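Local coordinates for putative cytoplasmic protein (Enterobacter cloacae, PDB 4HFK), which is probably a type VI secretion amidase effector that hydrolyses the gamma-D-glutamyl-diaminopimelate bond in peptidoglycan peptide stems, at residues A[26-31]-A[61-66]; A[97-102]-A[137-142]; A[114-119]-A[155-160]; A[133-138]-A[162-167]. All coordinates share one frame; numbering follows the deposited sequence.

Interaction 1: residues A[26-31]-A[61-66]; sequences NRFKEV and IRMSYV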
loop_
_atom_site.group_PDB
_atom_site.type_symbol
_atom_site.label_atom_id
_atom_site.label_comp_id
_atom_site.label_asym_id
_atom_site.label_seq_id
_atom_site.Cartn_x
_atom_site.Cartn_y
_atom_site.Cartn_z
ATOM N N ASN A 26 36.198 17.246 -12.912
ATOM C CA ASN A 26 35.510 18.321 -13.630
ATOM C C ASN A 26 34.151 17.890 -14.186
ATOM O O ASN A 26 33.194 18.659 -14.165
ATOM C CB ASN A 26 36.394 18.880 -14.760
ATOM C CG ASN A 26 37.607 19.642 -14.231
ATOM O OD1 ASN A 26 37.530 20.313 -13.200
ATOM N ND2 ASN A 26 38.730 19.535 -14.932
ATOM N N ARG A 27 34.072 16.667 -14.696
ATOM C CA ARG A 27 32.805 16.154 -15.204
ATOM C C ARG A 27 31.816 15.989 -14.058
ATOM O O ARG A 27 30.636 16.311 -14.194
ATOM C CB ARG A 27 33.003 14.814 -15.932
ATOM C CG ARG A 27 33.875 14.873 -17.201
ATOM C CD ARG A 27 33.272 15.723 -18.333
ATOM N NE ARG A 27 33.387 17.160 -18.078
ATOM C CZ ARG A 27 34.530 17.848 -18.129
ATOM N NH1 ARG A 27 35.669 17.235 -18.441
ATOM N NH2 ARG A 27 34.536 19.151 -17.865
ATOM N N PHE A 28 32.299 15.507 -12.916
ATOM C CA PHE A 28 31.404 15.310 -11.783
ATOM C C PHE A 28 30.817 16.635 -11.318
ATOM O O PHE A 28 29.621 16.709 -10.989
ATOM C CB PHE A 28 32.095 14.591 -10.624
ATOM C CG PHE A 28 31.142 14.142 -9.554
ATOM C CD1 PHE A 28 30.691 12.831 -9.518
ATOM C CD2 PHE A 28 30.668 15.042 -8.607
ATOM C CE1 PHE A 28 29.797 12.412 -8.539
ATOM C CE2 PHE A 28 29.772 14.640 -7.621
ATOM C CZ PHE A 28 29.337 13.318 -7.584
ATOM N N LYS A 29 31.651 17.677 -11.299
ATOM C CA LYS A 29 31.212 19.015 -10.899
ATOM C C LYS A 29 29.993 19.440 -11.697
ATOM O O LYS A 29 29.070 20.063 -11.167
ATOM C CB LYS A 29 32.324 20.058 -11.128
ATOM C CG LYS A 29 33.352 20.181 -10.011
ATOM C CD LYS A 29 34.340 21.325 -10.295
ATOM C CE LYS A 29 33.656 22.687 -10.212
ATOM N NZ LYS A 29 34.602 23.825 -10.435
ATOM N N GLU A 30 30.002 19.109 -12.984
ATOM C CA GLU A 30 28.933 19.532 -13.883
ATOM C C GLU A 30 27.600 18.895 -13.524
ATOM O O GLU A 30 26.546 19.451 -13.831
ATOM C CB GLU A 30 29.305 19.223 -15.336
ATOM C CG GLU A 30 30.409 20.137 -15.881
ATOM C CD GLU A 30 31.124 19.548 -17.075
ATOM O OE1 GLU A 30 30.877 18.362 -17.398
ATOM O OE2 GLU A 30 31.949 20.269 -17.684
ATOM N N VAL A 31 27.644 17.738 -12.863
ATOM C CA VAL A 31 26.403 17.069 -12.459
ATOM C C VAL A 31 26.225 17.021 -10.940
ATOM O O VAL A 31 25.351 16.316 -10.437
ATOM C CB VAL A 31 26.299 15.641 -13.041
ATOM C CG1 VAL A 31 26.006 15.690 -14.530
ATOM C CG2 VAL A 31 27.584 14.867 -12.775
ATOM N N ILE A 61 23.479 7.907 -11.859
ATOM C CA ILE A 61 23.357 8.716 -13.071
ATOM C C ILE A 61 24.568 9.655 -13.239
ATOM O O ILE A 61 25.128 9.773 -14.337
ATOM C CB ILE A 61 22.028 9.505 -13.087
ATOM C CG1 ILE A 61 20.842 8.533 -13.054
ATOM C CG2 ILE A 61 21.931 10.360 -14.333
ATOM C CD1 ILE A 61 19.475 9.202 -12.897
ATOM N N ARG A 62 24.983 10.296 -12.148
ATOM C CA ARG A 62 26.151 11.179 -12.176
ATOM C C ARG A 62 27.394 10.427 -12.595
ATOM O O ARG A 62 28.156 10.892 -13.448
ATOM C CB ARG A 62 26.392 11.794 -10.797
ATOM C CG ARG A 62 25.295 12.741 -10.319
ATOM C CD ARG A 62 25.749 13.461 -9.047
ATOM N NE ARG A 62 24.706 14.315 -8.486
ATOM C CZ ARG A 62 23.910 13.949 -7.486
ATOM N NH1 ARG A 62 24.048 12.745 -6.940
ATOM N NH2 ARG A 62 22.983 14.783 -7.029
ATOM N N MET A 63 27.605 9.252 -12.007
ATOM C CA MET A 63 28.828 8.515 -12.302
ATOM C C MET A 63 28.793 7.970 -13.727
ATOM O O MET A 63 29.840 7.791 -14.345
ATOM C CB MET A 63 29.075 7.395 -11.281
ATOM C CG MET A 63 30.497 6.822 -11.315
ATOM S SD MET A 63 31.819 8.041 -11.050
ATOM C CE MET A 63 31.238 8.766 -9.515
ATOM N N SER A 64 27.587 7.720 -14.245
ATOM C CA SER A 64 27.416 7.292 -15.631
ATOM C C SER A 64 27.868 8.417 -16.551
ATOM O O SER A 64 28.535 8.176 -17.555
ATOM C CB SER A 64 25.950 6.975 -15.932
ATOM O OG SER A 64 25.524 5.804 -15.267
ATOM N N TYR A 65 27.490 9.645 -16.202
ATOM C CA TYR A 65 27.921 10.826 -16.945
ATOM C C TYR A 65 29.441 10.964 -16.933
ATOM O O TYR A 65 30.059 11.226 -17.973
ATOM C CB TYR A 65 27.306 12.095 -16.348
ATOM C CG TYR A 65 27.808 13.368 -16.996
ATOM C CD1 TYR A 65 27.386 13.739 -18.263
ATOM C CD2 TYR A 65 28.696 14.195 -16.335
ATOM C CE1 TYR A 65 27.846 14.908 -18.858
ATOM C CE2 TYR A 65 29.159 15.361 -16.909
ATOM C CZ TYR A 65 28.732 15.712 -18.171
ATOM O OH TYR A 65 29.199 16.876 -18.739
ATOM N N VAL A 66 30.036 10.802 -15.752
ATOM C CA VAL A 66 31.486 10.948 -15.609
ATOM C C VAL A 66 32.209 9.936 -16.489
ATOM O O VAL A 66 33.125 10.284 -17.246
ATOM C CB VAL A 66 31.937 10.744 -14.150
ATOM C CG1 VAL A 66 33.468 10.683 -14.068
ATOM C CG2 VAL A 66 31.389 11.856 -13.255
#
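Y65 donates its hydroxyl to E30, with OH 2.6 Å from OE1. The same oxygen also accepts from R27 NE, which approaches from the other face of the carboxylate plane. R27 grips the acid side-on: NE serves OE1, and NH2 reaches OE2 at 2.8 Å as part of a salt bridge. This arrangement holds both the carboxylate and the guanidinium in place beside the phenol. The second polar link across the contact runs from R62 NE to V31 O at 2.9 Å. That oxygen lies in the guanidinium plane, although the bond is bent (137° at the hydrogen). R62 NH2 binds V33 O in addition, so the arginine holds two carbonyls, V31 and V33, of the chain that follows E30.

The helices concerned, 21-30 and 59-68, run roughly antiparallel in what is probably the helical half of a papain-like fold; their segments here cross at 139°, with axes 8.8 Å apart.

Apolar contacts fill the interface between them. V31 lays CG1 over a face of the Y65 ring in a CH-pi contact, 4.0 Å from its centroid; a compact branched residue suits this spot. F28 has CG anti to the backbone N (chi1 -169°), which carries its ring into the interface. There M63 CE meets the ring edge, 4.0 Å from CE1, while V66 CG2 touches F28 CB at 3.9 Å. T143 and L144 of strand 140-145 also pack against F28.

Interaction 2: residues A[97-102]-A[137-142]; sequences DMIAFL and DATGHV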
loop_
_atom_site.group_PDB
_atom_site.type_symbol
_atom_site.label_atom_id
_atom_site.label_comp_id
_atom_site.label_asym_id
_atom_site.label_seq_id
_atom_site.Cartn_x
_atom_site.Cartn_y
_atom_site.Cartn_z
ATOM N N ASP A 97 23.953 -1.557 -9.813
ATOM C CA ASP A 97 24.531 -1.841 -11.123
ATOM C C ASP A 97 25.836 -1.074 -11.316
ATOM O O ASP A 97 26.800 -1.601 -11.879
ATOM C CB ASP A 97 23.555 -1.446 -12.233
ATOM C CG ASP A 97 22.373 -2.385 -12.338
ATOM O OD1 ASP A 97 22.382 -3.428 -11.660
ATOM O OD2 ASP A 97 21.435 -2.081 -13.109
ATOM N N MET A 98 25.867 0.181 -10.877
ATOM C CA MET A 98 27.092 0.977 -11.029
ATOM C C MET A 98 28.214 0.372 -10.174
ATOM O O MET A 98 29.367 0.287 -10.603
ATOM C CB MET A 98 26.852 2.445 -10.651
ATOM C CG MET A 98 28.115 3.318 -10.660
ATOM S SD MET A 98 28.975 3.396 -12.254
ATOM C CE MET A 98 27.694 4.032 -13.334
ATOM N N ILE A 99 27.860 -0.066 -8.969
ATOM C CA ILE A 99 28.818 -0.719 -8.079
ATOM C C ILE A 99 29.391 -1.984 -8.740
ATOM O O ILE A 99 30.593 -2.213 -8.703
ATOM C CB ILE A 99 28.166 -1.058 -6.711
ATOM C CG1 ILE A 99 27.878 0.237 -5.943
ATOM C CG2 ILE A 99 29.066 -1.982 -5.880
ATOM C CD1 ILE A 99 27.052 0.064 -4.690
ATOM N N ALA A 100 28.528 -2.785 -9.362
ATOM C CA ALA A 100 28.964 -4.021 -10.018
ATOM C C ALA A 100 29.768 -3.739 -11.282
ATOM O O ALA A 100 30.682 -4.491 -11.617
ATOM C CB ALA A 100 27.774 -4.899 -10.350
ATOM N N PHE A 101 29.414 -2.663 -11.981
ATOM C CA PHE A 101 30.044 -2.307 -13.254
ATOM C C PHE A 101 31.497 -1.870 -13.095
ATOM O O PHE A 101 32.350 -2.222 -13.909
ATOM C CB PHE A 101 29.258 -1.175 -13.912
ATOM C CG PHE A 101 29.848 -0.686 -15.202
ATOM C CD1 PHE A 101 29.952 -1.532 -16.303
ATOM C CD2 PHE A 101 30.261 0.640 -15.334
ATOM C CE1 PHE A 101 30.482 -1.072 -17.504
ATOM C CE2 PHE A 101 30.786 1.109 -16.533
ATOM C CZ PHE A 101 30.895 0.253 -17.617
ATOM N N LEU A 102 31.773 -1.093 -12.053
ATOM C CA LEU A 102 33.083 -0.458 -11.918
ATOM C C LEU A 102 34.289 -1.419 -11.987
ATOM O O LEU A 102 35.238 -1.145 -12.715
ATOM C CB LEU A 102 33.132 0.463 -10.687
ATOM C CG LEU A 102 32.406 1.804 -10.843
ATOM C CD1 LEU A 102 32.229 2.484 -9.504
ATOM C CD2 LEU A 102 33.173 2.718 -11.801
ATOM N N ASP A 137 16.772 2.416 0.010
ATOM C CA ASP A 137 16.748 2.585 -1.440
ATOM C C ASP A 137 18.110 2.398 -2.106
ATOM O O ASP A 137 18.225 2.528 -3.329
ATOM C CB ASP A 137 16.204 3.974 -1.814
ATOM C CG ASP A 137 17.149 5.097 -1.416
ATOM O OD1 ASP A 137 17.599 5.112 -0.249
ATOM O OD2 ASP A 137 17.445 5.964 -2.268
ATOM N N ALA A 138 19.144 2.111 -1.314
ATOM C CA ALA A 138 20.507 2.096 -1.847
ATOM C C ALA A 138 21.479 1.291 -0.990
ATOM O O ALA A 138 21.584 1.515 0.219
ATOM C CB ALA A 138 21.017 3.541 -2.027
ATOM N N THR A 139 22.193 0.359 -1.619
ATOM C CA THR A 139 23.190 -0.449 -0.912
ATOM C C THR A 139 24.480 0.327 -0.671
ATOM O O THR A 139 25.345 -0.106 0.100
ATOM C CB THR A 139 23.550 -1.735 -1.693
ATOM O OG1 THR A 139 23.852 -1.403 -3.057
ATOM C CG2 THR A 139 22.396 -2.730 -1.655
ATOM N N GLY A 140 24.626 1.459 -1.352
ATOM C CA GLY A 140 25.787 2.307 -1.131
ATOM C C GLY A 140 25.811 3.616 -1.899
ATOM O O GLY A 140 24.811 4.012 -2.500
ATOM N N HIS A 141 26.964 4.283 -1.869
ATOM C CA HIS A 141 27.155 5.561 -2.545
ATOM C C HIS A 141 28.455 5.526 -3.344
ATOM O O HIS A 141 29.497 5.080 -2.839
ATOM C CB HIS A 141 27.206 6.711 -1.525
ATOM C CG HIS A 141 27.351 8.068 -2.152
ATOM N ND1 HIS A 141 26.312 8.706 -2.787
ATOM C CD2 HIS A 141 28.421 8.895 -2.242
ATOM C CE1 HIS A 141 26.730 9.880 -3.241
ATOM N NE2 HIS A 141 28.003 10.015 -2.925
ATOM N N VAL A 142 28.390 5.994 -4.589
ATOM C CA VAL A 142 29.543 5.989 -5.483
ATOM C C VAL A 142 29.935 7.420 -5.830
ATOM O O VAL A 142 29.108 8.189 -6.326
ATOM C CB VAL A 142 29.237 5.242 -6.797
ATOM C CG1 VAL A 142 30.447 5.290 -7.710
ATOM C CG2 VAL A 142 28.852 3.793 -6.509
#
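V142 forms the bump of this contact, and M98, I99 and L102 form the hollow that receives it. Its two methyls divide the work. V142 CG2 presses on I99 CG1 at 3.7 Å. More loosely, V142 CG2 lies 4.2 Å from M98 CG. CG1 stands anti to the backbone N (chi1 179°) and meets L102 CD1 at 3.8 Å, the two side chains lying alongside each other but pointing opposite ways. A forked residue such as valine suits the place because each prong finds its own wall.

I99 is the counter-bump from the helix. Its CD1 comes to 4.4 Å from the backbone N of G140, which has no side chain. T139 closes that end with OG1 3.9 Å from the same methyl.

This is a helix packed on an antiparallel sheet: helix 95-106 packs on strand 140-145, outermost in this chain; their segments 97-102 and 140-142 cross at 58°, axes 9.2 Å apart. I127 and I129 of the adjoining strand 126-133 widen the apolar floor beneath I99 and L102. The CB of H141 points away from the helix. Its NE2 is hydrogen-bonded to D152 OD1 and its side chain touches C59, a grouping consistent with the Cys-His-acid site of papain-like peptidases. On the helix, M98 also touches M63 and L67 of helix 59-68, a job for which a long, flexible thioether is well fitted.

Interaction 3: residues A[114-119]-A[155-160]; sequences SSPTPA and HFLGSP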
loop_
_atom_site.group_PDB
_atom_site.type_symbol
_atom_site.label_atom_id
_atom_site.label_comp_id
_atom_site.label_asym_id
_atom_site.label_seq_id
_atom_site.Cartn_x
_atom_site.Cartn_y
_atom_site.Cartn_z
ATOM N N SER A 114 37.125 -2.618 5.661
ATOM C CA SER A 114 35.992 -2.553 6.578
ATOM C C SER A 114 36.147 -1.342 7.487
ATOM O O SER A 114 37.236 -0.776 7.575
ATOM C CB SER A 114 35.937 -3.816 7.430
ATOM O OG SER A 114 35.581 -4.926 6.635
ATOM N N SER A 115 35.066 -0.955 8.165
ATOM C CA SER A 115 35.067 0.223 9.039
ATOM C C SER A 115 35.797 1.405 8.405
ATOM O O SER A 115 36.814 1.852 8.934
ATOM C CB SER A 115 35.734 -0.107 10.379
ATOM O OG SER A 115 35.108 -1.206 11.017
ATOM N N PRO A 116 35.289 1.907 7.266
ATOM C CA PRO A 116 36.067 2.879 6.490
ATOM C C PRO A 116 36.165 4.253 7.140
ATOM O O PRO A 116 35.158 4.808 7.585
ATOM C CB PRO A 116 35.284 2.990 5.173
ATOM C CG PRO A 116 33.873 2.636 5.540
ATOM C CD PRO A 116 33.982 1.607 6.647
ATOM N N THR A 117 37.384 4.786 7.181
ATOM C CA THR A 117 37.634 6.166 7.572
ATOM C C THR A 117 38.560 6.747 6.508
ATOM O O THR A 117 39.037 6.011 5.645
ATOM C CB THR A 117 38.314 6.264 8.966
ATOM O OG1 THR A 117 39.672 5.838 8.867
ATOM C CG2 THR A 117 37.598 5.405 9.981
ATOM N N PRO A 118 38.810 8.066 6.545
ATOM C CA PRO A 118 39.762 8.555 5.543
ATOM C C PRO A 118 41.194 8.047 5.747
ATOM O O PRO A 118 42.015 8.218 4.844
ATOM C CB PRO A 118 39.722 10.070 5.740
ATOM C CG PRO A 118 38.341 10.348 6.313
ATOM C CD PRO A 118 38.084 9.168 7.214
ATOM N N ALA A 119 41.490 7.446 6.899
ATOM C CA ALA A 119 42.855 7.006 7.208
ATOM C C ALA A 119 43.408 6.133 6.096
ATOM O O ALA A 119 44.559 6.273 5.685
ATOM C CB ALA A 119 42.892 6.243 8.516
ATOM N N HIS A 155 30.801 9.165 2.785
ATOM C CA HIS A 155 30.035 8.343 3.715
ATOM C C HIS A 155 30.944 7.347 4.435
ATOM O O HIS A 155 30.702 6.133 4.435
ATOM C CB HIS A 155 28.855 7.657 3.003
ATOM C CG HIS A 155 27.856 8.628 2.455
ATOM N ND1 HIS A 155 26.933 9.275 3.247
ATOM C CD2 HIS A 155 27.674 9.110 1.197
ATOM C CE1 HIS A 155 26.205 10.092 2.503
ATOM N NE2 HIS A 155 26.638 10.008 1.253
ATOM N N PHE A 156 32.002 7.886 5.039
ATOM C CA PHE A 156 32.833 7.129 5.956
ATOM C C PHE A 156 32.045 6.981 7.247
ATOM O O PHE A 156 30.962 7.564 7.387
ATOM C CB PHE A 156 34.130 7.887 6.259
ATOM C CG PHE A 156 35.022 8.090 5.058
ATOM C CD1 PHE A 156 35.874 7.070 4.630
ATOM C CD2 PHE A 156 35.027 9.304 4.376
ATOM C CE1 PHE A 156 36.709 7.253 3.524
ATOM C CE2 PHE A 156 35.854 9.494 3.274
ATOM C CZ PHE A 156 36.694 8.470 2.846
ATOM N N LEU A 157 32.583 6.204 8.184
ATOM C CA LEU A 157 32.023 6.157 9.532
ATOM C C LEU A 157 31.919 7.585 10.049
ATOM O O LEU A 157 32.823 8.395 9.839
ATOM C CB LEU A 157 32.913 5.330 10.471
ATOM C CG LEU A 157 33.001 3.827 10.192
ATOM C CD1 LEU A 157 34.053 3.164 11.087
ATOM C CD2 LEU A 157 31.637 3.159 10.379
ATOM N N GLY A 158 30.801 7.907 10.686
ATOM C CA GLY A 158 30.625 9.218 11.277
ATOM C C GLY A 158 30.457 10.405 10.336
ATOM O O GLY A 158 30.406 11.549 10.812
ATOM N N SER A 159 30.374 10.166 9.025
ATOM C CA SER A 159 30.152 11.270 8.081
ATOM C C SER A 159 28.786 11.908 8.342
ATOM O O SER A 159 27.791 11.201 8.545
ATOM C CB SER A 159 30.256 10.820 6.611
ATOM O OG SER A 159 31.597 10.573 6.208
ATOM N N PRO A 160 28.733 13.249 8.331
ATOM C CA PRO A 160 27.533 13.997 8.742
ATOM C C PRO A 160 26.329 13.809 7.824
ATOM O O PRO A 160 25.208 14.059 8.253
ATOM C CB PRO A 160 27.995 15.464 8.702
ATOM C CG PRO A 160 29.162 15.480 7.762
ATOM C CD PRO A 160 29.847 14.145 7.964
#
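P116 O accepts the backbone N-H of L157, with L157 N 3.0 Å away, in a bond that is almost straight (170° at the hydrogen) and arrives nearly along the C=O axis. It is the sole hydrogen bond between the two loops, and it fixes L157 and its neighbour F156 against the proline-rich segment.

F156 supplies the largest surface. With CG beside the backbone N (chi1 -64°), the ring turns one face to P118, whose CG sits 4.0 Å from the ring centroid and only 12° off the normal. This is a CH-pi contact, and the rigid pyrrolidine presents its CG and CD hydrogens to the ring face. T117 C is 3.3 Å from F156 CD1. P116 CB touches F156 CD1 as well, at 4.2 Å. L157 covers the other end of the segment: its CD1 lies 3.7 Å from S115 CB, and its CG rests on P116 CD at 4.3 Å.

Local turns shape both loops. Residues F156 to S159 form a type II turn with G158, at positive phi, in its third place, and S159 N closes it on F156 O. T117 OG1 receives A119 N at 3.1 Å, an ST turn that spans P118.

The contact lies beside the four-stranded sheet. F156 meets F130 of strand 126-133 and W145 of strand 140-145 edge-to-face, whereas P116 packs on P167 and A170 of strand 166-174, next to strand 111-114, outermost in this chain's sheet.

Interaction 4: residues A[133-138]-A[162-167]; sequences HGWLDA and NGSFIP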
loop_
_atom_site.group_PDB
_atom_site.type_symbol
_atom_site.label_atom_id
_atom_site.label_comp_id
_atom_site.label_asym_id
_atom_site.label_seq_id
_atom_site.Cartn_x
_atom_site.Cartn_y
_atom_site.Cartn_z
ATOM N N HIS A 133 24.612 -0.718 5.399
ATOM C CA HIS A 133 23.187 -0.959 5.580
ATOM C C HIS A 133 22.512 0.289 6.159
ATOM O O HIS A 133 23.172 1.118 6.792
ATOM C CB HIS A 133 22.983 -2.171 6.498
ATOM C CG HIS A 133 23.504 -1.966 7.890
ATOM N ND1 HIS A 133 24.771 -2.333 8.272
ATOM C CD2 HIS A 133 22.915 -1.413 8.982
ATOM C CE1 HIS A 133 24.948 -2.023 9.554
ATOM N NE2 HIS A 133 23.840 -1.468 10.000
ATOM N N GLY A 134 21.205 0.434 5.946
ATOM C CA GLY A 134 20.479 1.533 6.569
ATOM C C GLY A 134 19.734 2.451 5.611
ATOM O O GLY A 134 18.799 3.150 6.015
ATOM N N TRP A 135 20.158 2.463 4.348
ATOM C CA TRP A 135 19.406 3.128 3.282
ATOM C C TRP A 135 18.515 2.104 2.586
ATOM O O TRP A 135 19.015 1.206 1.901
ATOM C CB TRP A 135 20.370 3.706 2.243
ATOM C CG TRP A 135 20.967 5.011 2.631
ATOM C CD1 TRP A 135 20.514 5.871 3.591
ATOM C CD2 TRP A 135 22.133 5.615 2.062
ATOM N NE1 TRP A 135 21.331 6.977 3.654
ATOM C CE2 TRP A 135 22.328 6.846 2.722
ATOM C CE3 TRP A 135 23.036 5.231 1.058
ATOM C CZ2 TRP A 135 23.391 7.701 2.411
ATOM C CZ3 TRP A 135 24.083 6.080 0.746
ATOM C CH2 TRP A 135 24.252 7.304 1.424
ATOM N N LEU A 136 17.202 2.230 2.728
ATOM C CA LEU A 136 16.306 1.261 2.097
ATOM C C LEU A 136 16.379 1.277 0.574
ATOM O O LEU A 136 16.073 0.270 -0.076
ATOM C CB LEU A 136 14.868 1.506 2.530
ATOM C CG LEU A 136 14.699 1.403 4.036
ATOM C CD1 LEU A 136 13.443 2.128 4.428
ATOM C CD2 LEU A 136 14.656 -0.058 4.472
ATOM N N ASP A 137 16.772 2.416 0.010
ATOM C CA ASP A 137 16.748 2.585 -1.440
ATOM C C ASP A 137 18.110 2.398 -2.106
ATOM O O ASP A 137 18.225 2.528 -3.329
ATOM C CB ASP A 137 16.204 3.974 -1.814
ATOM C CG ASP A 137 17.149 5.097 -1.416
ATOM O OD1 ASP A 137 17.599 5.112 -0.249
ATOM O OD2 ASP A 137 17.445 5.964 -2.268
ATOM N N ALA A 138 19.144 2.111 -1.314
ATOM C CA ALA A 138 20.507 2.096 -1.847
ATOM C C ALA A 138 21.479 1.291 -0.990
ATOM O O ALA A 138 21.584 1.515 0.219
ATOM C CB ALA A 138 21.017 3.541 -2.027
ATOM N N ASN A 162 25.412 10.913 6.557
ATOM C CA ASN A 162 25.063 9.489 6.523
ATOM C C ASN A 162 23.572 9.220 6.734
ATOM O O ASN A 162 22.998 8.314 6.126
ATOM C CB ASN A 162 25.881 8.700 7.552
ATOM C CG ASN A 162 27.261 8.337 7.043
ATOM O OD1 ASN A 162 27.567 8.531 5.862
ATOM N ND2 ASN A 162 28.101 7.787 7.928
ATOM N N GLY A 163 22.951 9.999 7.609
ATOM C CA GLY A 163 21.565 9.756 7.963
ATOM C C GLY A 163 21.450 8.385 8.592
ATOM O O GLY A 163 22.146 8.092 9.567
ATOM N N SER A 164 20.608 7.524 8.028
ATOM C CA SER A 164 20.444 6.184 8.590
ATOM C C SER A 164 21.461 5.177 8.047
ATOM O O SER A 164 21.488 4.028 8.484
ATOM C CB SER A 164 19.015 5.671 8.378
ATOM O OG SER A 164 18.675 5.678 7.001
ATOM N N PHE A 165 22.306 5.614 7.116
ATOM C CA PHE A 165 23.307 4.732 6.507
ATOM C C PHE A 165 24.453 4.458 7.464
ATOM O O PHE A 165 24.988 5.378 8.087
ATOM C CB PHE A 165 23.876 5.389 5.247
ATOM C CG PHE A 165 24.863 4.531 4.474
ATOM C CD1 PHE A 165 24.428 3.437 3.733
ATOM C CD2 PHE A 165 26.214 4.873 4.426
ATOM C CE1 PHE A 165 25.324 2.668 2.985
ATOM C CE2 PHE A 165 27.123 4.114 3.683
ATOM C CZ PHE A 165 26.678 3.004 2.966
ATOM N N ILE A 166 24.847 3.194 7.558
ATOM C CA ILE A 166 26.038 2.831 8.307
ATOM C C ILE A 166 27.008 2.074 7.397
ATOM O O ILE A 166 26.747 0.931 7.014
ATOM C CB ILE A 166 25.683 1.981 9.528
ATOM C CG1 ILE A 166 24.794 2.784 10.487
ATOM C CG2 ILE A 166 26.948 1.511 10.236
ATOM C CD1 ILE A 166 24.572 2.106 11.825
ATOM N N PRO A 167 28.132 2.719 7.046
ATOM C CA PRO A 167 29.106 2.109 6.135
ATOM C C PRO A 167 29.785 0.908 6.763
ATOM O O PRO A 167 30.187 0.973 7.927
ATOM C CB PRO A 167 30.141 3.219 5.916
ATOM C CG PRO A 167 29.987 4.147 7.066
ATOM C CD PRO A 167 28.529 4.076 7.469
#
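W135 lays its indole over F165. CB leads to CG with chi1 at -81°, turning the ring toward segment 162-167; CG lies 3.9 Å from F165 CB. At CD1 the ring edge faces S164 OG. NE1 makes a weak, bent bond to N162 O at 3.3 Å. CE2 is pressed by F165 CB, again at 3.3 Å, in a CH-pi contact over the five-membered ring. CD2 and CE3 meet F165 CD1, and CZ3 stands over the phenyl face. The six-membered ring stacks face-to-face on the F165 ring, centroids 4.2 Å apart and planes at 25°.

Before the tryptophan, G134 O accepts from S164 OG at 2.7 Å, from above the carbonyl plane. G134 CA is 3.3 Å from S164 O; with phi also positive there is no place for a side chain, which is why glycine fits.

H133 and I166 form an antiparallel hydrogen-bonded pair, with I166 N to H133 O at 2.8 Å and H133 N to I166 O at 3.1 Å. I166 CB covers a face of the imidazole.

Strands 126-133 and 166-174 open here into loops joined by the aromatic stack. L136, by its backbone, and D137, through OD2 to T73 OG1, are hydrogen-bonded to a neighbouring chain of a different protein, on which W135 and S164 also pack, consistent with an immunity partner bound to a secreted toxin.

Interactions 1 and 2 join into one core, 15 Å between centres: M63 CG of the first meets M98 SD of the second at 3.9 Å. Interaction 2 adjoins both loop contacts through H141, which packs on H155 of interaction 3 and on W135 of interaction 4. Interactions 3 and 4, centres 13 Å apart, are coupled directly by N162, whose side chain bonds H155 ND1 and F156 O. Interaction 1 stays about 9 to 10 Å from either loop contact at the nearest atoms, across the centre of the chain. H141, with D152 and C59 at the probable active site, belongs to interaction 2, while C59 begins helix 59-68 of interaction 1.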